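PDB 2XU0: erythrocyte membrane protein 1, which probably binds host cell surface receptors as an adhesin, this chain being the N-terminal segment and first Duffy-binding-like domain of a rosetting variant. Local coordinates for residues K345-D350 and L368-C373; K333-C338 and S464-T469; G351-Q356 and Q363-L368; R325-K330 and N381-K386. The protein carries 10 engineered substitutions. One frame throughout, in Å; residues are numbered along the deposited sequence.

The four contacts are gathered at one end of the molecule, mostly within the C-terminal Duffy-binding-like subdomain. Interaction 4 lies deepest, its centre about 17 Å from the chain's centre, where helices 311-338 and 371-407 pack through a tryptophan. Interaction 2, buried like interaction 4, takes up the same first helix at its last turn and joins it to the loop 464-469, with aromatic and cysteine contacts. Interaction 1, only partly buried, lies at the N-terminal end of helix 371-407 and relies on a disulfide. Interaction 3, its centre about 42 Å from the chain's centre, is a loop-to-loop contact nested inside interaction 1, richer in polar groups and more exposed than interaction 4.

Interaction 1 (K345-D350 and L368-C373); sequences KYCSGD and LDCPRC
Cys347 and Cys370 are joined by a disulfide, SG to SG 2.0 Å, with a torsion of -67° about the sulfur-sulfur bond. Both sulfurs stand beside their own backbone N, opposite the carbonyl carbon (chi1 -52° for Cys347 and -61° for Cys370), which turns them to each other; the bond and its torsion set Cys347 CB 3.5 Å from Cys370 CB. A second cysteine closes in from the next helical turn: Cys373 CB packs on Cys347 CB at 3.6 Å, and Cys373 SG approaches Ser348 O. That sulfur is itself bonded to Cys338 at the end of helix 311-338, so two disulfides lie side by side. Toward the surface, Lys345 crosses Asp369 at about a right angle. Its long chain, bent at its last two torsions, brings NZ up beside Asp369 CB and OD2, but the direct salt bridge from Lys345 NZ to Asp369 OD2 is long, 3.8 Å. Two waters make up for it, one linking NZ to Asp369 OD2 and the other linking NZ to Asp369 O. Arg372 shares the same carboxylate, its NH1 lying 3.5 Å from Asp369 OD1. The single negative charge of Asp369 probably offsets the closeness of the two cations, Lys345 NZ and Arg372 NH2, while the buried covalent link holds the segments together independently of this water-mediated network.

Interaction 2 (K333-C338 and S464-T469); sequences KVKKEC and SEYCKT
With CG anti to its backbone N (chi1 -164°) and every later torsion extended, Lys335 reaches out as a straight chain across the Tyr466 ring. The tyrosine's own CG stands opposite its carbonyl carbon (chi1 -54°), which turns the ring toward Lys335 and leaves Tyr466 CB against Cys338 CB at 3.8 Å. Lys335 CG sits 3.7 Å from the ring centroid and only 12° off its normal, a CH-pi contact. The outer methylenes run on toward the phenol oxygen, where Lys335 NZ makes a weak hydrogen bond to Tyr466 OH at 3.3 Å. Lysine suits the place because its aliphatic part lies on the ring and its ammonium ends at the hydroxyl; Glu465 CG covers the opposite face. Deeper in, Val334 CG1 touches both Cys467 SG, at 3.6 Å, and Ser464 OG. Ser464 shapes the loop beneath them: its OG accepts from Tyr466 N in an ST turn, leading into the short 3-10 segment 465-467. The contact lies where helix 311-338 ends. A disulfide from Cys467 to Cys377 ties the loop to helix 371-407, to which Cys338 is also bonded and against whose Gln376 and Tyr380 Val334 packs.

Interaction 3 (G351-Q356 and Q363-L368); sequences GHDCTQ and QIFVDL
Two carboxylates come close here: Asp353 OD2 and Asp367 OD2 are 3.8 Å apart, their side chains crossing at about a right angle. Asp353 CG, anti to the backbone N (chi1 176°), carries its carboxylate toward Asp367. Both groups have donors that probably ease the repulsion. Asp353 OD1 takes Thr355 N and Thr355 OG1 from the same face of its plane, the hydroxyl at 2.7 Å, and OD2 takes Gln356 NE2 at 2.9 Å; Asp367 OD1 accepts from the backbone N of Cys370. The backbones meet in one nearly straight hydrogen bond, Asp353 N to Phe365 O, 2.8 Å and 171° at the hydrogen. Gln356 runs alongside Phe365, with its amide tilted 38° to the ring and OE1 over one face near the rim. Glutamine suits the place, since its NE2 binds the aspartate while its tilted amide lies along the rim of the phenyl. On the other side of the backbone bond, Ile364 CG2 lies over the His352 ring, 3.5 Å from its centroid, a CH-pi contact. A type I beta turn spans Asp353 to Gln356, and the Asp353 carboxylate opens it as an Asx turn, a combination typical of aspartate at the first position of such turns.

Interaction 4 (R325-K330 and N381-K386); sequences RIKKIK and NEWIVK
Trp383 lays one face of its indole against the side chain of Lys330. The methylenes do most of the touching: Lys330 CD is 3.6 Å from Trp383 CD2, and CE stands directly above the five-membered ring, 3.6 Å from its centroid. Beyond them the ammonium remains over the same face, with Lys330 NZ 4.5 Å from that centroid in a cation-pi interaction. Its salt bridge is made to Glu107, so the ammonium probably interacts with both the carboxylate and the indole. Trp383 reaches across because its CG is anti to the backbone N (chi1 178°), which sends the bicycle toward the facing helix. The six-membered ring then pushes in by the backbone of Lys327: Trp383 CH2 comes to 3.7 Å from Lys327 N and 3.8 Å from Lys327 CB. Ile326 flanks it, its CG2 meeting Trp383 CZ2 at 3.6 Å, the two side chains crossing at about a right angle. A broad indole can bridge segment axes 11.7 Å apart. Lys327 instead runs out extended past Ile384 CD1, its ammonium going to Thr460 O. Segments 325-330 and 381-386, of helices 311-338 and 371-407, run nearly antiparallel (166°); Phe323, about one turn before Lys327, meets the indole with its ring nearly parallel, and Tyr380 of the second helix touches both Lys327 and Lys330.

Interaction 1 (K345-D350 and L368-C373)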
loop_
_atom_site.group_PDB
_atom_site.type_symbol
_atom_site.label_atom_id
_atom_site.label_comp_id
_atom_site.label_asym_id
_atom_site.label_seq_id
_atom_site.Cartn_x
_atom_site.Cartn_y
_atom_site.Cartn_z
ATOM N N LYS A 345 -1.111 -30.940 22.747
ATOM C CA LYS A 345 -0.912 -29.581 23.249
ATOM C C LYS A 345 -2.188 -28.765 23.053
ATOM O O LYS A 345 -2.661 -28.594 21.921
ATOM C CB LYS A 345 0.266 -28.900 22.536
ATOM C CG LYS A 345 0.555 -27.475 23.013
ATOM C CD LYS A 345 1.468 -26.679 22.030
ATOM C CE LYS A 345 2.898 -27.182 21.905
ATOM N NZ LYS A 345 3.566 -27.317 23.230
ATOM N N TYR A 346 -2.717 -28.252 24.162
ATOM C CA TYR A 346 -3.901 -27.401 24.225
ATOM C C TYR A 346 -3.735 -26.511 25.446
ATOM O O TYR A 346 -4.041 -26.896 26.586
ATOM C CB TYR A 346 -5.201 -28.222 24.276
ATOM C CG TYR A 346 -6.455 -27.504 23.806
ATOM C CD1 TYR A 346 -7.297 -28.079 22.860
ATOM C CD2 TYR A 346 -6.856 -26.299 24.388
ATOM C CE1 TYR A 346 -8.483 -27.452 22.465
ATOM C CE2 TYR A 346 -8.029 -25.655 23.989
ATOM C CZ TYR A 346 -8.846 -26.239 23.033
ATOM O OH TYR A 346 -10.007 -25.608 22.632
ATOM N N CYS A 347 -3.224 -25.310 25.183
ATOM C CA CYS A 347 -2.955 -24.296 26.186
ATOM C C CYS A 347 -4.016 -23.187 26.116
ATOM O O CYS A 347 -4.815 -23.128 25.167
ATOM C CB CYS A 347 -1.555 -23.737 25.953
ATOM S SG CYS A 347 -0.259 -25.006 25.842
ATOM N N SER A 348 -3.990 -22.291 27.107
ATOM C CA SER A 348 -4.830 -21.098 27.167
ATOM C C SER A 348 -3.890 -19.874 27.155
ATOM O O SER A 348 -2.674 -20.028 27.377
ATOM C CB SER A 348 -5.663 -21.103 28.441
ATOM O OG SER A 348 -4.937 -20.681 29.583
ATOM N N GLY A 349 -4.466 -18.685 26.943
ATOM C CA GLY A 349 -3.740 -17.419 26.957
ATOM C C GLY A 349 -3.101 -17.124 28.303
ATOM O O GLY A 349 -2.117 -16.377 28.358
ATOM N N ASP A 350 -3.650 -17.720 29.400
ATOM C CA ASP A 350 -3.127 -17.571 30.773
ATOM C C ASP A 350 -1.977 -18.581 31.082
ATOM O O ASP A 350 -1.463 -18.608 32.204
ATOM C CB ASP A 350 -4.259 -17.704 31.832
ATOM C CG ASP A 350 -5.535 -16.915 31.560
ATOM O OD1 ASP A 350 -5.494 -15.666 31.654
ATOM O OD2 ASP A 350 -6.594 -17.556 31.327
ATOM N N LEU A 368 5.017 -26.830 31.699
ATOM C CA LEU A 368 6.156 -26.006 31.311
ATOM C C LEU A 368 6.105 -25.535 29.865
ATOM O O LEU A 368 6.764 -24.548 29.537
ATOM C CB LEU A 368 7.495 -26.674 31.677
ATOM C CG LEU A 368 7.603 -27.104 33.156
ATOM C CD1 LEU A 368 8.365 -28.334 33.273
ATOM C CD2 LEU A 368 8.183 -26.013 34.050
ATOM N N ASP A 369 5.282 -26.190 29.019
ATOM C CA ASP A 369 5.120 -25.776 27.626
ATOM C C ASP A 369 4.135 -24.597 27.475
ATOM O O ASP A 369 4.432 -23.649 26.747
ATOM C CB ASP A 369 4.717 -26.962 26.733
ATOM C CG ASP A 369 5.764 -28.060 26.612
ATOM O OD1 ASP A 369 6.905 -27.856 27.095
ATOM O OD2 ASP A 369 5.445 -29.123 26.033
ATOM N N CYS A 370 2.976 -24.650 28.171
ATOM C CA CYS A 370 1.929 -23.621 28.086
ATOM C C CYS A 370 2.276 -22.179 28.462
ATOM O O CYS A 370 1.767 -21.294 27.771
ATOM C CB CYS A 370 0.602 -24.089 28.661
ATOM S SG CYS A 370 -0.079 -25.531 27.803
ATOM N N PRO A 371 3.228 -21.882 29.399
ATOM C CA PRO A 371 3.648 -20.475 29.584
ATOM C C PRO A 371 4.092 -19.815 28.271
ATOM O O PRO A 371 3.870 -18.625 28.131
ATOM C CB PRO A 371 4.799 -20.575 30.598
ATOM C CG PRO A 371 4.492 -21.821 31.376
ATOM C CD PRO A 371 3.954 -22.771 30.334
ATOM N N ARG A 372 4.639 -20.580 27.293
ATOM C CA ARG A 372 5.031 -20.068 25.968
ATOM C C ARG A 372 3.807 -19.584 25.140
ATOM O O ARG A 372 3.956 -18.688 24.303
ATOM C CB ARG A 372 5.802 -21.116 25.152
ATOM C CG ARG A 372 7.116 -21.572 25.769
ATOM C CD ARG A 372 8.049 -22.206 24.745
ATOM N NE ARG A 372 7.507 -23.426 24.131
ATOM C CZ ARG A 372 7.621 -24.648 24.644
ATOM N NH1 ARG A 372 8.233 -24.836 25.807
ATOM N NH2 ARG A 372 7.115 -25.691 24.001
ATOM N N CYS A 373 2.612 -20.206 25.352
ATOM C CA CYS A 373 1.359 -19.782 24.719
ATOM C C CYS A 373 1.029 -18.406 25.268
ATOM O O CYS A 373 0.758 -17.506 24.485
ATOM C CB CYS A 373 0.215 -20.760 24.967
ATOM S SG CYS A 373 -1.390 -20.195 24.327
HETATM O O HOH W 1 3.990 -24.241 24.219
HETATM O O HOH W 2 2.966 -29.446 24.933
#

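Interaction 2 (K333-C338 and S464-T469)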
loop_
_atom_site.group_PDB
_atom_site.type_symbol
_atom_site.label_atom_id
_atom_site.label_comp_id
_atom_site.label_asym_id
_atom_site.label_seq_id
_atom_site.Cartn_x
_atom_site.Cartn_y
_atom_site.Cartn_z
ATOM N N LYS A 333 1.946 -18.522 14.207
ATOM C CA LYS A 333 2.983 -18.577 15.239
ATOM C C LYS A 333 2.352 -18.759 16.615
ATOM O O LYS A 333 2.911 -19.463 17.465
ATOM C CB LYS A 333 3.882 -17.329 15.196
ATOM C CG LYS A 333 5.372 -17.637 15.288
ATOM C CD LYS A 333 5.855 -17.801 16.733
ATOM C CE LYS A 333 7.313 -18.192 16.836
ATOM N NZ LYS A 333 7.520 -19.645 16.611
ATOM N N VAL A 334 1.177 -18.143 16.835
ATOM C CA VAL A 334 0.432 -18.290 18.092
ATOM C C VAL A 334 -0.081 -19.739 18.191
ATOM O O VAL A 334 0.076 -20.377 19.241
ATOM C CB VAL A 334 -0.709 -17.244 18.222
ATOM C CG1 VAL A 334 -1.715 -17.635 19.300
ATOM C CG2 VAL A 334 -0.138 -15.852 18.479
ATOM N N LYS A 335 -0.617 -20.267 17.079
ATOM C CA LYS A 335 -1.116 -21.629 17.036
ATOM C C LYS A 335 -0.008 -22.649 17.379
ATOM O O LYS A 335 -0.262 -23.530 18.199
ATOM C CB LYS A 335 -1.801 -21.959 15.692
ATOM C CG LYS A 335 -2.653 -23.220 15.781
ATOM C CD LYS A 335 -3.264 -23.661 14.470
ATOM C CE LYS A 335 -4.152 -24.861 14.733
ATOM N NZ LYS A 335 -5.028 -25.200 13.577
ATOM N N LYS A 336 1.212 -22.510 16.817
ATOM C CA LYS A 336 2.296 -23.457 17.132
ATOM C C LYS A 336 2.719 -23.492 18.608
ATOM O O LYS A 336 3.163 -24.534 19.079
ATOM C CB LYS A 336 3.484 -23.382 16.154
ATOM C CG LYS A 336 4.469 -22.244 16.391
ATOM C CD LYS A 336 5.697 -22.353 15.479
ATOM C CE LYS A 336 6.825 -23.185 16.051
ATOM N NZ LYS A 336 7.991 -23.230 15.129
ATOM N N GLU A 337 2.517 -22.383 19.344
ATOM C CA GLU A 337 2.818 -22.291 20.770
ATOM C C GLU A 337 1.601 -22.608 21.663
ATOM O O GLU A 337 1.785 -22.778 22.867
ATOM C CB GLU A 337 3.355 -20.883 21.126
ATOM C CG GLU A 337 4.563 -20.433 20.311
ATOM C CD GLU A 337 5.758 -21.368 20.309
ATOM O OE1 GLU A 337 6.211 -21.766 21.407
ATOM O OE2 GLU A 337 6.247 -21.694 19.202
ATOM N N CYS A 338 0.371 -22.652 21.092
ATOM C CA CYS A 338 -0.865 -22.837 21.864
ATOM C C CYS A 338 -1.635 -24.113 21.630
ATOM O O CYS A 338 -2.265 -24.614 22.565
ATOM C CB CYS A 338 -1.779 -21.623 21.705
ATOM S SG CYS A 338 -1.070 -20.080 22.324
ATOM N N SER A 464 -6.585 -13.970 19.668
ATOM C CA SER A 464 -6.662 -15.186 18.848
ATOM C C SER A 464 -7.525 -16.217 19.588
ATOM O O SER A 464 -7.507 -16.254 20.821
ATOM C CB SER A 464 -5.270 -15.786 18.651
ATOM O OG SER A 464 -5.375 -17.076 18.065
ATOM N N GLU A 465 -8.240 -17.075 18.841
ATOM C CA GLU A 465 -9.048 -18.157 19.422
ATOM C C GLU A 465 -8.177 -19.118 20.259
ATOM O O GLU A 465 -8.661 -19.680 21.229
ATOM C CB GLU A 465 -9.833 -18.931 18.338
ATOM C CG GLU A 465 -8.985 -19.771 17.388
ATOM C CD GLU A 465 -9.746 -20.803 16.576
ATOM O OE1 GLU A 465 -10.465 -21.636 17.176
ATOM O OE2 GLU A 465 -9.589 -20.803 15.335
ATOM N N TYR A 466 -6.900 -19.280 19.878
ATOM C CA TYR A 466 -5.914 -20.137 20.551
ATOM C C TYR A 466 -5.499 -19.603 21.918
ATOM O O TYR A 466 -4.906 -20.335 22.700
ATOM C CB TYR A 466 -4.697 -20.383 19.636
ATOM C CG TYR A 466 -5.106 -20.926 18.286
ATOM C CD1 TYR A 466 -5.770 -22.149 18.176
ATOM C CD2 TYR A 466 -4.919 -20.180 17.125
ATOM C CE1 TYR A 466 -6.227 -22.619 16.944
ATOM C CE2 TYR A 466 -5.356 -20.648 15.884
ATOM C CZ TYR A 466 -6.014 -21.868 15.800
ATOM O OH TYR A 466 -6.432 -22.354 14.584
ATOM N N CYS A 467 -5.845 -18.343 22.207
ATOM C CA CYS A 467 -5.524 -17.605 23.435
ATOM C C CYS A 467 -6.667 -17.556 24.424
ATOM O O CYS A 467 -6.466 -17.064 25.541
ATOM C CB CYS A 467 -5.031 -16.200 23.093
ATOM S SG CYS A 467 -3.563 -16.188 22.047
ATOM N N LYS A 468 -7.872 -18.039 24.035
ATOM C CA LYS A 468 -9.030 -18.011 24.944
ATOM C C LYS A 468 -8.739 -18.812 26.215
ATOM O O LYS A 468 -7.831 -19.661 26.210
ATOM C CB LYS A 468 -10.306 -18.543 24.261
ATOM C CG LYS A 468 -10.856 -17.614 23.188
ATOM C CD LYS A 468 -12.054 -18.226 22.481
ATOM C CE LYS A 468 -12.820 -17.218 21.656
ATOM N NZ LYS A 468 -12.114 -16.855 20.395
ATOM N N THR A 469 -9.485 -18.517 27.311
ATOM C CA THR A 469 -9.352 -19.247 28.580
ATOM C C THR A 469 -9.750 -20.701 28.300
ATOM O O THR A 469 -10.563 -20.935 27.409
ATOM C CB THR A 469 -10.255 -18.641 29.680
ATOM O OG1 THR A 469 -11.620 -18.662 29.257
ATOM C CG2 THR A 469 -9.848 -17.232 30.075
#

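Interaction 3 (G351-Q356 and Q363-L368)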
loop_
_atom_site.group_PDB
_atom_site.type_symbol
_atom_site.label_atom_id
_atom_site.label_comp_id
_atom_site.label_asym_id
_atom_site.label_seq_id
_atom_site.Cartn_x
_atom_site.Cartn_y
_atom_site.Cartn_z
ATOM N N GLY A 351 -1.597 -19.382 30.095
ATOM C CA GLY A 351 -0.555 -20.396 30.224
ATOM C C GLY A 351 -1.007 -21.675 30.916
ATOM O O GLY A 351 -0.169 -22.461 31.377
ATOM N N HIS A 352 -2.336 -21.903 31.000
ATOM C CA HIS A 352 -2.878 -23.123 31.613
ATOM C C HIS A 352 -2.845 -24.266 30.615
ATOM O O HIS A 352 -3.046 -24.049 29.410
ATOM C CB HIS A 352 -4.334 -22.933 32.079
ATOM C CG HIS A 352 -4.550 -21.807 33.040
ATOM N ND1 HIS A 352 -5.821 -21.342 33.317
ATOM C CD2 HIS A 352 -3.653 -21.093 33.767
ATOM C CE1 HIS A 352 -5.661 -20.363 34.193
ATOM N NE2 HIS A 352 -4.375 -20.176 34.489
ATOM N N ASP A 353 -2.609 -25.491 31.119
ATOM C CA ASP A 353 -2.652 -26.686 30.289
ATOM C C ASP A 353 -4.097 -27.175 30.394
ATOM O O ASP A 353 -4.504 -27.702 31.437
ATOM C CB ASP A 353 -1.623 -27.740 30.753
ATOM C CG ASP A 353 -1.653 -29.073 30.020
ATOM O OD1 ASP A 353 -2.442 -29.210 29.044
ATOM O OD2 ASP A 353 -0.889 -29.986 30.418
ATOM N N CYS A 354 -4.880 -26.963 29.319
ATOM C CA CYS A 354 -6.301 -27.312 29.270
ATOM C C CYS A 354 -6.593 -28.816 29.413
ATOM O O CYS A 354 -7.691 -29.186 29.850
ATOM C CB CYS A 354 -6.972 -26.695 28.040
ATOM S SG CYS A 354 -6.779 -24.889 27.920
ATOM N N THR A 355 -5.576 -29.667 29.141
ATOM C CA THR A 355 -5.655 -31.123 29.300
ATOM C C THR A 355 -5.614 -31.537 30.791
ATOM O O THR A 355 -6.011 -32.658 31.132
ATOM C CB THR A 355 -4.611 -31.870 28.428
ATOM O OG1 THR A 355 -3.315 -31.796 29.029
ATOM C CG2 THR A 355 -4.562 -31.368 26.983
ATOM N N GLN A 356 -5.143 -30.633 31.671
ATOM C CA GLN A 356 -5.051 -30.879 33.117
ATOM C C GLN A 356 -5.683 -29.748 33.957
ATOM O O GLN A 356 -5.427 -29.665 35.165
ATOM C CB GLN A 356 -3.587 -31.091 33.527
ATOM C CG GLN A 356 -2.926 -32.267 32.823
ATOM C CD GLN A 356 -1.515 -32.449 33.287
ATOM O OE1 GLN A 356 -1.254 -32.967 34.388
ATOM N NE2 GLN A 356 -0.580 -32.029 32.448
ATOM N N GLN A 363 -9.497 -25.769 39.496
ATOM C CA GLN A 363 -8.279 -26.577 39.430
ATOM C C GLN A 363 -7.425 -26.119 38.233
ATOM O O GLN A 363 -7.716 -26.447 37.076
ATOM C CB GLN A 363 -8.605 -28.082 39.378
ATOM C CG GLN A 363 -7.429 -28.979 39.773
ATOM C CD GLN A 363 -6.473 -29.241 38.629
ATOM O OE1 GLN A 363 -6.855 -29.760 37.575
ATOM N NE2 GLN A 363 -5.203 -28.892 38.819
ATOM N N ILE A 364 -6.380 -25.346 38.531
ATOM C CA ILE A 364 -5.476 -24.786 37.536
ATOM C C ILE A 364 -4.173 -25.598 37.469
ATOM O O ILE A 364 -3.501 -25.766 38.490
ATOM C CB ILE A 364 -5.153 -23.291 37.860
ATOM C CG1 ILE A 364 -6.335 -22.437 38.422
ATOM C CG2 ILE A 364 -4.347 -22.607 36.773
ATOM C CD1 ILE A 364 -7.530 -22.188 37.573
ATOM N N PHE A 365 -3.785 -26.045 36.265
ATOM C CA PHE A 365 -2.500 -26.705 36.083
ATOM C C PHE A 365 -1.706 -26.039 34.981
ATOM O O PHE A 365 -2.113 -26.024 33.811
ATOM C CB PHE A 365 -2.597 -28.217 35.885
ATOM C CG PHE A 365 -1.238 -28.882 35.891
ATOM C CD1 PHE A 365 -0.573 -29.130 37.088
ATOM C CD2 PHE A 365 -0.611 -29.230 34.702
ATOM C CE1 PHE A 365 0.681 -29.743 37.091
ATOM C CE2 PHE A 365 0.644 -29.837 34.707
ATOM C CZ PHE A 365 1.281 -30.094 35.902
ATOM N N VAL A 366 -0.562 -25.478 35.373
ATOM C CA VAL A 366 0.359 -24.803 34.471
ATOM C C VAL A 366 1.542 -25.745 34.287
ATOM O O VAL A 366 2.311 -25.932 35.226
ATOM C CB VAL A 366 0.793 -23.402 35.017
ATOM C CG1 VAL A 366 1.815 -22.726 34.105
ATOM C CG2 VAL A 366 -0.410 -22.491 35.248
ATOM N N ASP A 367 1.678 -26.349 33.093
ATOM C CA ASP A 367 2.813 -27.203 32.743
ATOM C C ASP A 367 3.976 -26.277 32.309
ATOM O O ASP A 367 3.914 -25.060 32.522
ATOM C CB ASP A 367 2.431 -28.226 31.636
ATOM C CG ASP A 367 2.190 -27.636 30.252
ATOM O OD1 ASP A 367 1.906 -26.425 30.167
ATOM O OD2 ASP A 367 2.338 -28.381 29.250
ATOM N N LEU A 368 5.017 -26.830 31.699
ATOM C CA LEU A 368 6.156 -26.006 31.311
ATOM C C LEU A 368 6.105 -25.535 29.865
ATOM O O LEU A 368 6.764 -24.548 29.537
ATOM C CB LEU A 368 7.495 -26.674 31.677
ATOM C CG LEU A 368 7.603 -27.104 33.156
ATOM C CD1 LEU A 368 8.365 -28.334 33.273
ATOM C CD2 LEU A 368 8.183 -26.013 34.050
#

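Interaction 4 (R325-K330 and N381-K386)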
loop_
_atom_site.group_PDB
_atom_site.type_symbol
_atom_site.label_atom_id
_atom_site.label_comp_id
_atom_site.label_asym_id
_atom_site.label_seq_id
_atom_site.Cartn_x
_atom_site.Cartn_y
_atom_site.Cartn_z
ATOM N N ARG A 325 -2.675 -9.910 5.721
ATOM C CA ARG A 325 -1.593 -10.811 5.312
ATOM C C ARG A 325 -0.741 -11.174 6.532
ATOM O O ARG A 325 -0.620 -12.352 6.824
ATOM C CB ARG A 325 -0.746 -10.200 4.193
ATOM C CG ARG A 325 0.457 -11.073 3.787
ATOM C CD ARG A 325 1.299 -10.416 2.710
ATOM N NE ARG A 325 2.162 -9.352 3.230
ATOM C CZ ARG A 325 3.356 -9.545 3.792
ATOM N NH1 ARG A 325 3.835 -10.770 3.944
ATOM N NH2 ARG A 325 4.066 -8.515 4.222
ATOM N N ILE A 326 -0.228 -10.155 7.266
ATOM C CA ILE A 326 0.574 -10.301 8.482
ATOM C C ILE A 326 -0.182 -11.010 9.610
ATOM O O ILE A 326 0.429 -11.812 10.317
ATOM C CB ILE A 326 1.258 -8.959 8.928
ATOM C CG1 ILE A 326 2.233 -8.385 7.847
ATOM C CG2 ILE A 326 1.947 -9.053 10.282
ATOM C CD1 ILE A 326 3.249 -9.381 7.318
ATOM N N LYS A 327 -1.482 -10.721 9.787
ATOM C CA LYS A 327 -2.315 -11.364 10.804
ATOM C C LYS A 327 -2.289 -12.895 10.642
ATOM O O LYS A 327 -2.188 -13.612 11.645
ATOM C CB LYS A 327 -3.766 -10.836 10.774
ATOM C CG LYS A 327 -4.658 -11.413 11.876
ATOM C CD LYS A 327 -6.092 -10.877 11.785
ATOM C CE LYS A 327 -6.938 -11.496 12.860
ATOM N NZ LYS A 327 -8.333 -10.985 12.852
ATOM N N LYS A 328 -2.370 -13.388 9.388
ATOM C CA LYS A 328 -2.310 -14.827 9.113
ATOM C C LYS A 328 -0.968 -15.414 9.578
ATOM O O LYS A 328 -0.964 -16.453 10.245
ATOM C CB LYS A 328 -2.571 -15.134 7.630
ATOM C CG LYS A 328 -4.051 -15.192 7.302
ATOM C CD LYS A 328 -4.268 -15.361 5.810
ATOM C CE LYS A 328 -5.626 -14.866 5.389
ATOM N NZ LYS A 328 -5.575 -14.209 4.058
ATOM N N ILE A 329 0.144 -14.702 9.313
ATOM C CA ILE A 329 1.471 -15.128 9.759
ATOM C C ILE A 329 1.553 -15.193 11.296
ATOM O O ILE A 329 2.081 -16.170 11.852
ATOM C CB ILE A 329 2.559 -14.212 9.176
ATOM C CG1 ILE A 329 2.679 -14.395 7.636
ATOM C CG2 ILE A 329 3.915 -14.422 9.906
ATOM C CD1 ILE A 329 3.465 -13.277 6.934
ATOM N N LYS A 330 1.014 -14.164 11.972
ATOM C CA LYS A 330 1.055 -14.077 13.427
ATOM C C LYS A 330 0.166 -15.104 14.097
ATOM O O LYS A 330 0.591 -15.668 15.094
ATOM C CB LYS A 330 0.767 -12.654 13.916
ATOM C CG LYS A 330 1.759 -11.671 13.380
ATOM C CD LYS A 330 1.806 -10.400 14.173
ATOM C CE LYS A 330 2.933 -9.543 13.653
ATOM N NZ LYS A 330 4.157 -9.641 14.484
ATOM N N ASN A 381 -1.342 -9.903 21.102
ATOM C CA ASN A 381 -2.299 -8.880 21.537
ATOM C C ASN A 381 -1.709 -7.463 21.458
ATOM O O ASN A 381 -2.471 -6.547 21.172
ATOM C CB ASN A 381 -2.829 -9.145 22.946
ATOM C CG ASN A 381 -3.603 -10.425 23.111
ATOM O OD1 ASN A 381 -4.081 -11.036 22.148
ATOM N ND2 ASN A 381 -3.728 -10.865 24.355
ATOM N N GLU A 382 -0.383 -7.275 21.686
ATOM C CA GLU A 382 0.182 -5.918 21.591
ATOM C C GLU A 382 0.134 -5.405 20.142
ATOM O O GLU A 382 -0.250 -4.246 19.911
ATOM C CB GLU A 382 1.578 -5.748 22.219
ATOM C CG GLU A 382 2.782 -6.384 21.547
ATOM C CD GLU A 382 4.106 -5.997 22.184
ATOM O OE1 GLU A 382 5.118 -6.686 21.916
ATOM O OE2 GLU A 382 4.134 -5.009 22.955
ATOM N N TRP A 383 0.476 -6.297 19.170
ATOM C CA TRP A 383 0.410 -5.961 17.746
ATOM C C TRP A 383 -1.013 -5.612 17.347
ATOM O O TRP A 383 -1.199 -4.590 16.714
ATOM C CB TRP A 383 0.956 -7.099 16.884
ATOM C CG TRP A 383 0.876 -6.827 15.411
ATOM C CD1 TRP A 383 1.733 -6.075 14.660
ATOM C CD2 TRP A 383 -0.100 -7.351 14.507
ATOM N NE1 TRP A 383 1.335 -6.081 13.344
ATOM C CE2 TRP A 383 0.228 -6.882 13.217
ATOM C CE3 TRP A 383 -1.188 -8.232 14.650
ATOM C CZ2 TRP A 383 -0.545 -7.191 12.091
ATOM C CZ3 TRP A 383 -1.931 -8.568 13.526
ATOM C CH2 TRP A 383 -1.610 -8.046 12.268
ATOM N N ILE A 384 -2.011 -6.433 17.749
ATOM C CA ILE A 384 -3.423 -6.245 17.402
ATOM C C ILE A 384 -3.951 -4.928 17.958
ATOM O O ILE A 384 -4.771 -4.269 17.313
ATOM C CB ILE A 384 -4.272 -7.491 17.831
ATOM C CG1 ILE A 384 -4.252 -8.570 16.757
ATOM C CG2 ILE A 384 -5.724 -7.153 18.265
ATOM C CD1 ILE A 384 -5.058 -8.316 15.378
ATOM N N VAL A 385 -3.480 -4.557 19.168
ATOM C CA VAL A 385 -3.875 -3.320 19.839
ATOM C C VAL A 385 -3.346 -2.112 19.092
ATOM O O VAL A 385 -4.075 -1.132 18.933
ATOM C CB VAL A 385 -3.518 -3.353 21.344
ATOM C CG1 VAL A 385 -3.387 -1.955 21.939
ATOM C CG2 VAL A 385 -4.547 -4.198 22.110
ATOM N N LYS A 386 -2.115 -2.209 18.587
ATOM C CA LYS A 386 -1.485 -1.160 17.799
ATOM C C LYS A 386 -2.212 -1.011 16.419
ATOM O O LYS A 386 -2.346 0.113 15.922
ATOM C CB LYS A 386 -0.022 -1.515 17.570
ATOM C CG LYS A 386 0.796 -0.479 16.823
ATOM C CD LYS A 386 2.246 -0.949 16.614
ATOM C CE LYS A 386 2.951 -0.193 15.507
ATOM N NZ LYS A 386 3.253 1.225 15.868
#